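Local structure of DNA polymerase sliding clamp 3 (Sulfolobus tokodaii, 3AIZ) at residues D85-E90 with I97-D102. The protein forms, with its paralogues, a ring around DNA that tethers DNA polymerase and other processing proteins to the template during replication. Sequence-based numbering, arbitrary orientation.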
loop_
_atom_site.group_PDB
_atom_site.type_symbol
_atom_site.label_atom_id
_atom_site.label_comp_id
_atom_site.label_asym_id
_atom_site.label_seq_id
_atom_site.Cartn_x
_atom_site.Cartn_y
_atom_site.Cartn_z
ATOM N N ASP C 85 4.336 20.118 -27.441
ATOM C CA ASP C 85 5.332 21.181 -27.531
ATOM C C ASP C 85 6.283 20.949 -28.694
ATOM O O ASP C 85 6.792 19.845 -28.878
ATOM C CB ASP C 85 6.138 21.276 -26.235
ATOM C CG ASP C 85 5.548 22.261 -25.252
ATOM O OD1 ASP C 85 4.863 23.207 -25.696
ATOM O OD2 ASP C 85 5.776 22.094 -24.036
ATOM N N SER C 86 6.517 21.994 -29.480
ATOM C CA SER C 86 7.537 21.957 -30.517
ATOM C C SER C 86 8.776 22.679 -30.002
ATOM O O SER C 86 8.666 23.662 -29.270
ATOM C CB SER C 86 7.031 22.604 -31.807
ATOM O OG SER C 86 6.652 23.953 -31.592
ATOM N N LEU C 87 9.952 22.191 -30.375
ATOM C CA LEU C 87 11.195 22.745 -29.852
ATOM C C LEU C 87 12.026 23.428 -30.934
ATOM O O LEU C 87 12.050 22.989 -32.082
ATOM C CB LEU C 87 12.012 21.652 -29.158
ATOM C CG LEU C 87 13.286 22.090 -28.438
ATOM C CD1 LEU C 87 13.401 21.394 -27.093
ATOM C CD2 LEU C 87 14.515 21.823 -29.294
ATOM N N TYR C 88 12.701 24.509 -30.557
ATOM C CA TYR C 88 13.564 25.242 -31.476
ATOM C C TYR C 88 14.938 25.473 -30.859
ATOM O O TYR C 88 15.049 25.914 -29.716
ATOM C CB TYR C 88 12.939 26.590 -31.849
ATOM C CG TYR C 88 11.650 26.494 -32.638
ATOM C CD1 TYR C 88 10.423 26.413 -31.992
ATOM C CD2 TYR C 88 11.660 26.499 -34.027
ATOM C CE1 TYR C 88 9.242 26.330 -32.707
ATOM C CE2 TYR C 88 10.484 26.418 -34.751
ATOM C CZ TYR C 88 9.277 26.332 -34.085
ATOM O OH TYR C 88 8.102 26.250 -34.798
ATOM N N LEU C 89 15.983 25.169 -31.620
ATOM C CA LEU C 89 17.348 25.434 -31.187
ATOM C C LEU C 89 17.968 26.463 -32.119
ATOM O O LEU C 89 17.749 26.420 -33.327
ATOM C CB LEU C 89 18.172 24.148 -31.186
ATOM C CG LEU C 89 17.680 23.044 -30.248
ATOM C CD1 LEU C 89 18.456 21.755 -30.472
ATOM C CD2 LEU C 89 17.777 23.487 -28.797
ATOM N N GLU C 90 18.738 27.391 -31.560
ATOM C CA GLU C 90 19.274 28.492 -32.351
ATOM C C GLU C 90 20.469 29.149 -31.666
ATOM O O GLU C 90 20.723 28.918 -30.486
ATOM C CB GLU C 90 18.172 29.522 -32.611
ATOM C CG GLU C 90 18.476 30.518 -33.717
ATOM C CD GLU C 90 17.259 31.339 -34.107
ATOM O OE1 GLU C 90 16.170 31.096 -33.542
ATOM O OE2 GLU C 90 17.391 32.223 -34.980
ATOM N N ILE C 97 23.390 29.443 -26.882
ATOM C CA ILE C 97 22.345 28.565 -27.394
ATOM C C ILE C 97 20.957 29.054 -26.976
ATOM O O ILE C 97 20.758 29.499 -25.844
ATOM C CB ILE C 97 22.559 27.110 -26.920
ATOM C CG1 ILE C 97 21.577 26.162 -27.610
ATOM C CG2 ILE C 97 22.441 27.011 -25.406
ATOM C CD1 ILE C 97 21.834 25.989 -29.090
ATOM N N LYS C 98 20.003 28.981 -27.899
ATOM C CA LYS C 98 18.628 29.390 -27.628
ATOM C C LYS C 98 17.661 28.217 -27.733
ATOM O O LYS C 98 17.587 27.553 -28.766
ATOM C CB LYS C 98 18.188 30.495 -28.591
ATOM C CG LYS C 98 18.565 31.899 -28.159
ATOM C CD LYS C 98 17.920 32.938 -29.066
ATOM C CE LYS C 98 18.211 34.352 -28.588
ATOM N NZ LYS C 98 17.668 35.380 -29.521
ATOM N N VAL C 99 16.918 27.968 -26.660
ATOM C CA VAL C 99 15.902 26.926 -26.659
ATOM C C VAL C 99 14.521 27.568 -26.595
ATOM O O VAL C 99 14.192 28.255 -25.628
ATOM C CB VAL C 99 16.073 25.968 -25.468
ATOM C CG1 VAL C 99 15.162 24.762 -25.623
ATOM C CG2 VAL C 99 17.520 25.527 -25.350
ATOM N N THR C 100 13.717 27.348 -27.629
ATOM C CA THR C 100 12.390 27.943 -27.697
ATOM C C THR C 100 11.294 26.885 -27.685
ATOM O O THR C 100 11.073 26.199 -28.682
ATOM C CB THR C 100 12.226 28.813 -28.955
ATOM O OG1 THR C 100 13.227 29.836 -28.964
ATOM C CG2 THR C 100 10.847 29.455 -28.982
ATOM N N LEU C 101 10.612 26.758 -26.552
ATOM C CA LEU C 101 9.491 25.836 -26.440
ATOM C C LEU C 101 8.209 26.519 -26.905
ATOM O O LEU C 101 7.864 27.601 -26.432
ATOM C CB LEU C 101 9.341 25.348 -24.999
ATOM C CG LEU C 101 10.593 24.731 -24.379
ATOM C CD1 LEU C 101 10.280 24.149 -23.013
ATOM C CD2 LEU C 101 11.168 23.663 -25.293
ATOM N N ASP C 102 7.509 25.883 -27.838
ATOM C CA ASP C 102 6.302 26.464 -28.408
ATOM C C ASP C 102 5.112 25.523 -28.256
ATOM O O ASP C 102 5.058 24.466 -28.884
ATOM C CB ASP C 102 6.523 26.803 -29.884
ATOM C CG ASP C 102 5.409 27.655 -30.462
ATOM O OD1 ASP C 102 4.340 27.760 -29.823
ATOM O OD2 ASP C 102 5.602 28.221 -31.560
#
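The carbonyl oxygen of Asp102 is held by two donors of one residue: Ser86 N at 2.9 Å, along an almost straight N-H line, and Ser86 OG at 3.2 Å. They come from opposite faces of the carbonyl plane. The hydroxyl gets there because OG sits between its own backbone N and carbonyl carbon (chi1 59°), which also lays it against Asp102 CB. Asp102 N returns a bond of 2.9 Å to Ser86 O, closing the hydrogen-bonded pair. Further along the antiparallel hairpin, Thr100 N meets Tyr88 O in the carbonyl plane, on a lone pair, and Lys98 N reaches Glu90 O at 2.7 Å; the return bonds from Tyr88 N and Glu90 N are weak.

On the same face as Ser86, the Tyr88 ring turns its edge to the neighbouring strand. Tyr88 CD1 lies 3.4 Å from Thr100 O and Tyr88 CE1 3.9 Å from Asp102 CB, both near the ring plane, while the Asp102 carboxylate is turned 39° from that plane. Its OD1 forms a salt bridge with Lys185 of a neighbouring PCNA B subunit.

The other face is apolar. The side chains of Leu87 and Leu101 cross at a slant, Leu87 CD1 lying 3.7 Å from Leu101 CD2 and also touching Val99 CG1, whereas Leu89 and Val99 lie side by side, meeting through CD2 and CG2; Leu78 and Phe74 of helix 71-78 pack onto this layer. Strands 2-5 and 106-111 continue this sheet of the N-terminal PCNA domain on either side. The hairpin thus joins a buried leucine-valine layer beneath the helix to a polar, partly exposed face, whose Asp102 carboxylate takes part in the association with another subunit.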